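Local coordinates for regulating synaptic membrane exocytosis protein 2 (Rattus norvegicus, PDB 2BWQ) that probably helps organise neurotransmitter release at the presynaptic membrane as a Rab3-interacting scaffold protein, represented here by its C2A domain, at residues Ser4-Ile9 / Pro123-Leu128; Leu25-Leu30 / Leu66-Asn71; Ile45-Asp50 / Arg87-Thr92. All blocks are in the same frame, centred on the assembly; numbering follows the deposited sequence.

The three contacts come from the two sheets of one beta sandwich. Interactions 1 and 2 share a sheet, where strands 6-14 and 19-28 are neighbours: S8 bonds G26 and L25 through its backbone (S8 N to G26 O 2.8 Å, S8 O to L25 N 2.9 Å, both probable hydrogen bonds). Interaction 3 belongs to the facing sheet. Its centre lies about 16 Å from that of interaction 1, but the two meet across the core, with L7 CD2 3.6 Å from I91 CG2. Interactions 2 and 3 do not touch: their centres are about 20 Å apart and their nearest atoms about 7 Å. Along the chain, interaction 1 encloses both others.

Interaction 1: residues Ser4-Ile9 / Pro123-Leu128; sequences SGQLSI and PHWYKL
The W125 indole lies with one face over S8, whose CB sits 3.6 Å from the centroid of the six-membered ring, 10° off its normal, in a CH-pi contact; L7 N and Q6 O lie at the ring edge. Because CG is anti to the carbonyl carbon (chi1 -73°), the indole folds back over strand 6-9, and K28 of the next strand adds a cation-pi contact. Beside it the Q6 amide stands nearly upright to the ring, planes 87° apart, with OE1 3.3 Å from W125 CB, while the Q6 and K127 chains run alongside each other. On the other face of the sheet, L7 O and a water lie at the edge of the Y126 ring, and I9 crosses this side chain at about a right angle, CD1 3.8 Å from Y126 CD1. The water links Y126 OH (2.6 Å) to I9 O (2.8 Å). Backbone bonds pair L7 with Y126 and I9 with H124 in both directions, and L128 N extends the pairing to G5 O (3.0 Å). The last strand, 123-127, pairs with the first and forms one edge of this sheet of the sandwich, as in C2 domains of type I, synaptotagmin-like topology.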
loop_
_atom_site.group_PDB
_atom_site.type_symbol
_atom_site.label_atom_id
_atom_site.label_comp_id
_atom_site.label_asym_id
_atom_site.label_seq_id
_atom_site.Cartn_x
_atom_site.Cartn_y
_atom_site.Cartn_z
ATOM N N SER A 4 -13.483 -7.715 3.204
ATOM C CA SER A 4 -12.906 -6.705 2.308
ATOM C C SER A 4 -11.529 -7.112 1.789
ATOM O O SER A 4 -11.046 -6.549 0.804
ATOM C CB SER A 4 -12.813 -5.342 3.001
ATOM O OG SER A 4 -14.105 -4.787 3.247
ATOM N N GLY A 5 -10.894 -8.077 2.438
ATOM C CA GLY A 5 -9.570 -8.497 1.967
ATOM C C GLY A 5 -8.451 -7.800 2.718
ATOM O O GLY A 5 -8.628 -6.902 3.571
ATOM N N GLN A 6 -7.265 -8.241 2.340
ATOM C CA GLN A 6 -6.053 -7.800 3.069
ATOM C C GLN A 6 -4.930 -7.587 2.084
ATOM O O GLN A 6 -4.876 -8.245 1.036
ATOM C CB GLN A 6 -5.631 -8.825 4.100
ATOM C CG GLN A 6 -6.704 -9.155 5.147
ATOM C CD GLN A 6 -6.219 -10.036 6.249
ATOM O OE1 GLN A 6 -5.039 -10.026 6.621
ATOM N NE2 GLN A 6 -7.149 -10.816 6.825
ATOM N N LEU A 7 -3.962 -6.769 2.503
ATOM C CA LEU A 7 -2.811 -6.420 1.676
ATOM C C LEU A 7 -1.506 -6.723 2.394
ATOM O O LEU A 7 -1.349 -6.324 3.566
ATOM C CB LEU A 7 -2.832 -4.924 1.386
ATOM C CG LEU A 7 -1.777 -4.485 0.377
ATOM C CD1 LEU A 7 -1.909 -5.146 -1.026
ATOM C CD2 LEU A 7 -1.813 -2.977 0.211
ATOM N N SER A 8 -0.579 -7.410 1.732
ATOM C CA SER A 8 0.716 -7.753 2.310
ATOM C C SER A 8 1.726 -6.733 1.903
ATOM O O SER A 8 1.953 -6.487 0.727
ATOM C CB SER A 8 1.114 -9.126 1.838
ATOM O OG SER A 8 2.424 -9.437 2.329
ATOM N N ILE A 9 2.321 -6.078 2.921
ATOM C CA ILE A 9 3.217 -4.913 2.719
ATOM C C ILE A 9 4.439 -5.132 3.601
ATOM O O ILE A 9 4.307 -5.600 4.746
ATOM C CB ILE A 9 2.489 -3.643 3.243
ATOM C CG1 ILE A 9 1.214 -3.380 2.440
ATOM C CG2 ILE A 9 3.401 -2.403 3.081
ATOM C CD1 ILE A 9 0.297 -2.296 3.048
ATOM N N PRO A 123 7.297 -8.887 5.752
ATOM C CA PRO A 123 5.947 -8.737 5.266
ATOM C C PRO A 123 4.918 -8.908 6.401
ATOM O O PRO A 123 5.102 -9.761 7.285
ATOM C CB PRO A 123 5.794 -9.898 4.240
ATOM C CG PRO A 123 6.772 -10.896 4.745
ATOM C CD PRO A 123 7.911 -10.186 5.398
ATOM N N HIS A 124 3.887 -8.050 6.327
ATOM C CA HIS A 124 2.765 -8.170 7.237
ATOM C C HIS A 124 1.479 -7.950 6.465
ATOM O O HIS A 124 1.457 -7.196 5.498
ATOM C CB HIS A 124 2.906 -7.094 8.331
ATOM C CG HIS A 124 4.025 -7.369 9.276
ATOM N ND1 HIS A 124 5.213 -6.681 9.379
ATOM C CD2 HIS A 124 4.092 -8.370 10.173
ATOM C CE1 HIS A 124 5.964 -7.246 10.325
ATOM N NE2 HIS A 124 5.309 -8.280 10.791
ATOM N N TRP A 125 0.407 -8.573 6.968
ATOM C CA TRP A 125 -0.925 -8.391 6.378
ATOM C C TRP A 125 -1.671 -7.259 7.077
ATOM O O TRP A 125 -1.617 -7.118 8.323
ATOM C CB TRP A 125 -1.754 -9.680 6.555
ATOM C CG TRP A 125 -1.304 -10.805 5.641
ATOM C CD1 TRP A 125 -0.591 -11.934 5.979
ATOM C CD2 TRP A 125 -1.532 -10.893 4.238
ATOM N NE1 TRP A 125 -0.399 -12.724 4.870
ATOM C CE2 TRP A 125 -0.953 -12.093 3.783
ATOM C CE3 TRP A 125 -2.199 -10.085 3.319
ATOM C CZ2 TRP A 125 -1.040 -12.513 2.434
ATOM C CZ3 TRP A 125 -2.287 -10.509 1.964
ATOM C CH2 TRP A 125 -1.672 -11.671 1.548
ATOM N N TYR A 126 -2.379 -6.431 6.304
ATOM C CA TYR A 126 -3.205 -5.337 6.799
ATOM C C TYR A 126 -4.624 -5.467 6.235
ATOM O O TYR A 126 -4.794 -5.629 5.022
ATOM C CB TYR A 126 -2.594 -3.960 6.365
ATOM C CG TYR A 126 -1.204 -3.705 6.935
ATOM C CD1 TYR A 126 -0.064 -4.217 6.314
ATOM C CD2 TYR A 126 -1.067 -2.973 8.098
ATOM C CE1 TYR A 126 1.190 -3.999 6.857
ATOM C CE2 TYR A 126 0.217 -2.713 8.633
ATOM C CZ TYR A 126 1.325 -3.235 7.991
ATOM O OH TYR A 126 2.599 -2.984 8.497
ATOM N N LYS A 127 -5.590 -5.230 7.118
ATOM C CA LYS A 127 -6.992 -5.284 6.669
ATOM C C LYS A 127 -7.334 -4.028 5.919
ATOM O O LYS A 127 -7.066 -2.929 6.354
ATOM C CB LYS A 127 -7.897 -5.476 7.878
ATOM C CG LYS A 127 -7.852 -6.967 8.326
ATOM C CD LYS A 127 -8.659 -7.318 9.564
ATOM C CE LYS A 127 -8.255 -8.725 10.045
ATOM N NZ LYS A 127 -9.124 -9.227 11.177
ATOM N N LEU A 128 -7.941 -4.199 4.746
ATOM C CA LEU A 128 -8.479 -3.041 3.985
ATOM C C LEU A 128 -9.754 -2.513 4.620
ATOM O O LEU A 128 -10.589 -3.288 5.104
ATOM C CB LEU A 128 -8.811 -3.494 2.570
ATOM C CG LEU A 128 -7.591 -3.750 1.683
ATOM C CD1 LEU A 128 -7.920 -4.650 0.535
ATOM C CD2 LEU A 128 -6.951 -2.414 1.256
HETATM O O HOH W 1 -10.536 -6.268 5.445
HETATM O O HOH W 2 4.513 -4.021 6.997
#

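Interaction 2: residues Leu25-Leu30 / Leu66-Asn71; sequences LGAKDL and LEPKWN
L25 O is gripped by two consecutive amides of the opposite strand, W70 N and N71 N, each at 2.8 Å. The N71 bond is nearly straight (171°) and lies in the carbonyl plane on a lone pair; the W70 bond arrives almost head-on to the oxygen but is more bent at its hydrogen (139°). One residue thus faces two, a beta bulge, with W70 in its helix-like first position (psi -43°); N71 follows with a positive phi. Beyond the bulge the pairing resumes, with A27 N donating to P68 O at 2.9 Å. G26 has no side chain, which lets P68 O approach its CA to 3.0 Å. The W70 indole packs obliquely against this backbone on the core side: CE3 lies 3.6 Å from G26 CA, CZ3 reaches the methyl of A27, and P68 CB lies over one ring face, toward its rim. With an alanine here, the ring that touches G26, A27 and P68 would be gone, and a gap would probably be left on the core side of the bulge. P68 packs against A27 CB and against the end of L30, whose CD1 meets P68 CD tip to tip at 3.7 Å. L30 N closes the contact with a longer bond to L66 O (3.3 Å). On the surface, K69 curls back so that NZ donates to E67 O in the loop just before its strand. L30 and L66 already belong to loops that join strands at one end of the sandwich, the end that binds calcium in many C2 domains. The sequence around W70 resembles the Asn-Pro-x-Trp/Phe-Asn signature of C2 domains, in which the chain re-enters the sheet from the second of these loops.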
loop_
_atom_site.group_PDB
_atom_site.type_symbol
_atom_site.label_atom_id
_atom_site.label_comp_id
_atom_site.label_asym_id
_atom_site.label_seq_id
_atom_site.Cartn_x
_atom_site.Cartn_y
_atom_site.Cartn_z
ATOM N N LEU A 25 3.330 -6.424 -1.793
ATOM C CA LEU A 25 3.502 -7.785 -2.278
ATOM C C LEU A 25 2.250 -8.125 -3.086
ATOM O O LEU A 25 2.293 -8.168 -4.277
ATOM C CB LEU A 25 3.699 -8.796 -1.124
ATOM C CG LEU A 25 5.110 -8.714 -0.544
ATOM C CD1 LEU A 25 5.272 -7.629 0.499
ATOM C CD2 LEU A 25 5.481 -10.051 0.044
ATOM N N GLY A 26 1.147 -8.325 -2.399
ATOM C CA GLY A 26 -0.097 -8.848 -2.992
ATOM C C GLY A 26 -1.239 -8.654 -2.065
ATOM O O GLY A 26 -1.062 -8.131 -0.958
ATOM N N ALA A 27 -2.421 -9.034 -2.522
ATOM C CA ALA A 27 -3.626 -8.960 -1.700
ATOM C C ALA A 27 -4.330 -10.305 -1.739
ATOM O O ALA A 27 -4.086 -11.085 -2.671
ATOM C CB ALA A 27 -4.559 -7.882 -2.270
ATOM N N LYS A 28 -5.089 -10.569 -0.709
ATOM C CA LYS A 28 -5.916 -11.782 -0.720
ATOM C C LYS A 28 -7.301 -11.414 -0.297
ATOM O O LYS A 28 -7.575 -10.359 0.308
ATOM C CB LYS A 28 -5.345 -12.811 0.251
ATOM C CG LYS A 28 -5.367 -12.388 1.697
ATOM C CD LYS A 28 -4.850 -13.479 2.641
ATOM C CE LYS A 28 -4.814 -13.029 4.093
ATOM N NZ LYS A 28 -4.272 -14.132 4.937
ATOM N N ASP A 29 -8.193 -12.384 -0.620
ATOM C CA ASP A 29 -9.610 -12.344 -0.202
ATOM C C ASP A 29 -10.354 -11.065 -0.665
ATOM O O ASP A 29 -11.215 -10.538 0.040
ATOM C CB ASP A 29 -9.731 -12.530 1.332
ATOM C CG ASP A 29 -9.166 -13.853 1.833
ATOM O OD1 ASP A 29 -9.109 -14.870 1.076
ATOM O OD2 ASP A 29 -8.765 -13.959 3.023
ATOM N N LEU A 30 -9.981 -10.524 -1.842
ATOM C CA LEU A 30 -10.714 -9.335 -2.371
ATOM C C LEU A 30 -12.162 -9.731 -2.662
ATOM O O LEU A 30 -12.391 -10.870 -3.083
ATOM C CB LEU A 30 -10.087 -8.776 -3.648
ATOM C CG LEU A 30 -8.632 -8.253 -3.490
ATOM C CD1 LEU A 30 -8.111 -7.527 -4.765
ATOM C CD2 LEU A 30 -8.492 -7.382 -2.156
ATOM N N LEU A 66 -8.832 -11.956 -7.748
ATOM C CA LEU A 66 -9.131 -11.614 -6.345
ATOM C C LEU A 66 -7.928 -11.803 -5.427
ATOM O O LEU A 66 -8.019 -11.558 -4.219
ATOM C CB LEU A 66 -10.261 -12.509 -5.821
ATOM C CG LEU A 66 -11.503 -12.452 -6.690
ATOM C CD1 LEU A 66 -12.527 -13.428 -6.094
ATOM C CD2 LEU A 66 -12.103 -11.058 -6.817
ATOM N N GLU A 67 -6.816 -12.214 -6.010
ATOM C CA GLU A 67 -5.596 -12.482 -5.259
ATOM C C GLU A 67 -4.374 -11.945 -6.042
ATOM O O GLU A 67 -3.489 -12.716 -6.407
ATOM C CB GLU A 67 -5.467 -14.005 -5.036
ATOM C CG GLU A 67 -4.450 -14.396 -3.996
ATOM C CD GLU A 67 -4.811 -15.717 -3.364
ATOM O OE1 GLU A 67 -5.448 -16.535 -4.087
ATOM O OE2 GLU A 67 -4.474 -15.930 -2.168
ATOM N N PRO A 68 -4.325 -10.640 -6.283
ATOM C CA PRO A 68 -3.260 -10.047 -7.122
ATOM C C PRO A 68 -1.910 -10.152 -6.452
ATOM O O PRO A 68 -1.806 -10.030 -5.224
ATOM C CB PRO A 68 -3.673 -8.572 -7.200
ATOM C CG PRO A 68 -4.449 -8.353 -5.906
ATOM C CD PRO A 68 -5.281 -9.607 -5.802
ATOM N N LYS A 69 -0.883 -10.291 -7.254
ATOM C CA LYS A 69 0.511 -10.331 -6.777
ATOM C C LYS A 69 1.237 -9.302 -7.603
ATOM O O LYS A 69 1.427 -9.446 -8.809
ATOM C CB LYS A 69 1.131 -11.712 -6.970
ATOM C CG LYS A 69 0.362 -12.689 -6.138
ATOM C CD LYS A 69 0.661 -14.113 -6.472
ATOM C CE LYS A 69 -0.087 -15.021 -5.471
ATOM N NZ LYS A 69 -1.590 -14.977 -5.657
ATOM N N TRP A 70 1.635 -8.234 -6.972
ATOM C CA TRP A 70 2.393 -7.203 -7.661
ATOM C C TRP A 70 3.884 -7.302 -7.433
ATOM O O TRP A 70 4.654 -7.076 -8.357
ATOM C CB TRP A 70 1.933 -5.801 -7.191
ATOM C CG TRP A 70 0.468 -5.487 -7.438
ATOM C CD1 TRP A 70 -0.114 -5.051 -8.629
ATOM C CD2 TRP A 70 -0.569 -5.556 -6.480
ATOM N NE1 TRP A 70 -1.472 -4.895 -8.419
ATOM C CE2 TRP A 70 -1.778 -5.148 -7.097
ATOM C CE3 TRP A 70 -0.607 -5.938 -5.116
ATOM C CZ2 TRP A 70 -2.990 -5.118 -6.402
ATOM C CZ3 TRP A 70 -1.810 -5.864 -4.417
ATOM C CH2 TRP A 70 -2.993 -5.434 -5.068
ATOM N N ASN A 71 4.281 -7.550 -6.186
ATOM C CA ASN A 71 5.720 -7.643 -5.838
ATOM C C ASN A 71 6.537 -6.454 -6.318
ATOM O O ASN A 71 7.583 -6.627 -6.940
ATOM C CB ASN A 71 6.312 -8.977 -6.340
ATOM C CG ASN A 71 5.553 -10.146 -5.811
ATOM O OD1 ASN A 71 5.300 -10.179 -4.626
ATOM N ND2 ASN A 71 5.103 -11.040 -6.702
#

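Interaction 3: residues Ile45-Asp50 / Arg87-Thr92; sequences IYFLPD and RMLEIT
F47 and L89 meet at a slant on the inner face of their sheet, F47 CD1 lying 3.6 Å from the L89 CD2 methyl. The same methyl also touches I45 CG2, so L89 is wedged between the two residues of strand 45-48 that point into the core. Further along, I45 and I91 lie alongside each other and point the same way, CD1 of I45 being 3.8 Å from CG1 of I91. With CG anti to the backbone N (chi1 -174°), the F47 ring swings toward the start of the partner strand, where CE1 rests 3.7 Å from R87 CB. The bend at chi2 of R87 carries its chain past L48 O and across P49 at about a right angle. The guanidinium is turned 77° from the F47 ring and turns its edge toward F47 CE2, while R87 NH1 lies 3.6 Å from P49 CD. On the outer face, Y46 and E90 run together in the same direction. E90 OE2 approaches the edge of the tyrosine ring at CD2 (3.7 Å), the carboxylate and ring planes standing 76° apart. L48 reaches across to the M88 methyl, CD1 to CE 3.8 Å, and also touches the E90 carboxylate. Between the two strands, Y46 with E90 and L48 with M88 exchange backbone bonds in both directions; the L48 N to M88 O bond is 2.8 Å. Across the core, Y76 of the other sheet meets the F47 ring, and I9 touches I91. The contact thus joins the two central strands of the second sheet, its apolar inner face packed against the first in the manner of the C2 beta sandwich.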
loop_
_atom_site.group_PDB
_atom_site.type_symbol
_atom_site.label_atom_id
_atom_site.label_comp_id
_atom_site.label_asym_id
_atom_site.label_seq_id
_atom_site.Cartn_x
_atom_site.Cartn_y
_atom_site.Cartn_z
ATOM N N ILE A 45 -0.125 4.621 -3.500
ATOM C CA ILE A 45 0.433 5.038 -2.219
ATOM C C ILE A 45 0.821 6.487 -2.271
ATOM O O ILE A 45 1.510 6.910 -3.228
ATOM C CB ILE A 45 1.605 4.199 -1.800
ATOM C CG1 ILE A 45 1.191 2.722 -1.765
ATOM C CG2 ILE A 45 2.100 4.655 -0.406
ATOM C CD1 ILE A 45 2.122 1.615 -1.055
ATOM N N TYR A 46 0.394 7.265 -1.299
ATOM C CA TYR A 46 0.909 8.617 -1.039
ATOM C C TYR A 46 1.632 8.607 0.274
ATOM O O TYR A 46 1.174 8.107 1.323
ATOM C CB TYR A 46 -0.192 9.654 -0.954
ATOM C CG TYR A 46 -0.690 10.204 -2.250
ATOM C CD1 TYR A 46 0.067 11.120 -2.947
ATOM C CD2 TYR A 46 -1.925 9.829 -2.788
ATOM C CE1 TYR A 46 -0.383 11.658 -4.126
ATOM C CE2 TYR A 46 -2.376 10.383 -3.997
ATOM C CZ TYR A 46 -1.589 11.271 -4.633
ATOM O OH TYR A 46 -2.064 11.827 -5.831
ATOM N N PHE A 47 2.841 9.165 0.257
ATOM C CA PHE A 47 3.616 9.438 1.458
ATOM C C PHE A 47 3.313 10.867 1.817
ATOM O O PHE A 47 3.767 11.789 1.125
ATOM C CB PHE A 47 5.123 9.264 1.137
ATOM C CG PHE A 47 5.993 9.386 2.292
ATOM C CD1 PHE A 47 5.719 8.687 3.475
ATOM C CD2 PHE A 47 7.156 10.172 2.192
ATOM C CE1 PHE A 47 6.554 8.739 4.529
ATOM C CE2 PHE A 47 8.039 10.253 3.271
ATOM C CZ PHE A 47 7.718 9.515 4.446
ATOM N N LEU A 48 2.525 11.031 2.843
ATOM C CA LEU A 48 1.989 12.388 3.211
ATOM C C LEU A 48 2.711 12.955 4.399
ATOM O O LEU A 48 3.283 12.230 5.195
ATOM C CB LEU A 48 0.518 12.260 3.541
ATOM C CG LEU A 48 -0.322 11.764 2.370
ATOM C CD1 LEU A 48 -1.731 11.537 2.832
ATOM C CD2 LEU A 48 -0.293 12.761 1.187
ATOM N N PRO A 49 2.749 14.278 4.582
ATOM C CA PRO A 49 2.197 15.267 3.704
ATOM C C PRO A 49 2.951 15.552 2.447
ATOM O O PRO A 49 3.985 14.914 2.090
ATOM C CB PRO A 49 2.180 16.543 4.569
ATOM C CG PRO A 49 3.179 16.367 5.534
ATOM C CD PRO A 49 3.374 14.878 5.774
ATOM N N ASP A 50 2.423 16.624 1.853
ATOM C CA ASP A 50 2.471 16.883 0.463
ATOM C C ASP A 50 1.895 15.758 -0.367
ATOM O O ASP A 50 2.562 14.760 -0.684
ATOM C CB ASP A 50 3.819 17.458 0.027
ATOM C CG ASP A 50 3.880 18.957 0.292
ATOM O OD1 ASP A 50 3.126 19.421 1.205
ATOM O OD2 ASP A 50 4.613 19.749 -0.361
ATOM N N ARG A 87 4.617 12.017 9.398
ATOM C CA ARG A 87 4.521 11.342 8.066
ATOM C C ARG A 87 3.625 10.129 8.212
ATOM O O ARG A 87 3.595 9.467 9.278
ATOM C CB ARG A 87 5.900 10.811 7.574
ATOM C CG ARG A 87 6.901 11.932 7.385
ATOM C CD ARG A 87 6.468 12.777 6.234
ATOM N NE ARG A 87 7.539 13.641 5.780
ATOM C CZ ARG A 87 7.627 14.887 6.184
ATOM N NH1 ARG A 87 6.708 15.387 7.029
ATOM N NH2 ARG A 87 8.631 15.654 5.760
ATOM N N MET A 88 2.911 9.844 7.135
ATOM C CA MET A 88 2.078 8.652 7.059
ATOM C C MET A 88 1.980 8.148 5.653
ATOM O O MET A 88 2.149 8.914 4.697
ATOM C CB MET A 88 0.668 8.900 7.604
ATOM C CG MET A 88 -0.126 9.867 6.811
ATOM S SD MET A 88 -1.547 10.394 7.803
ATOM C CE MET A 88 -2.402 11.410 6.554
ATOM N N LEU A 89 1.744 6.860 5.514
ATOM C CA LEU A 89 1.515 6.263 4.212
ATOM C C LEU A 89 0.055 6.002 4.004
ATOM O O LEU A 89 -0.574 5.289 4.792
ATOM C CB LEU A 89 2.251 4.896 4.134
ATOM C CG LEU A 89 3.764 4.996 4.106
ATOM C CD1 LEU A 89 4.346 3.592 4.404
ATOM C CD2 LEU A 89 4.281 5.433 2.739
ATOM N N GLU A 90 -0.530 6.636 2.984
ATOM C CA GLU A 90 -1.928 6.393 2.608
ATOM C C GLU A 90 -1.943 5.406 1.460
ATOM O O GLU A 90 -1.500 5.690 0.346
ATOM C CB GLU A 90 -2.579 7.728 2.186
ATOM C CG GLU A 90 -4.024 7.553 1.710
ATOM C CD GLU A 90 -4.394 8.665 0.765
ATOM O OE1 GLU A 90 -4.707 9.735 1.248
ATOM O OE2 GLU A 90 -4.441 8.419 -0.469
ATOM N N ILE A 91 -2.390 4.205 1.768
ATOM C CA ILE A 91 -2.371 3.062 0.836
ATOM C C ILE A 91 -3.791 2.721 0.468
ATOM O O ILE A 91 -4.592 2.431 1.336
ATOM C CB ILE A 91 -1.660 1.867 1.514
ATOM C CG1 ILE A 91 -0.240 2.310 1.893
ATOM C CG2 ILE A 91 -1.676 0.641 0.568
ATOM C CD1 ILE A 91 0.419 1.319 2.971
ATOM N N THR A 92 -4.124 2.831 -0.808
ATOM C CA THR A 92 -5.500 2.589 -1.271
ATOM C C THR A 92 -5.500 1.573 -2.362
ATOM O O THR A 92 -4.598 1.534 -3.209
ATOM C CB THR A 92 -6.203 3.905 -1.709
ATOM O OG1 THR A 92 -5.422 4.574 -2.711
ATOM C CG2 THR A 92 -6.384 4.810 -0.497
#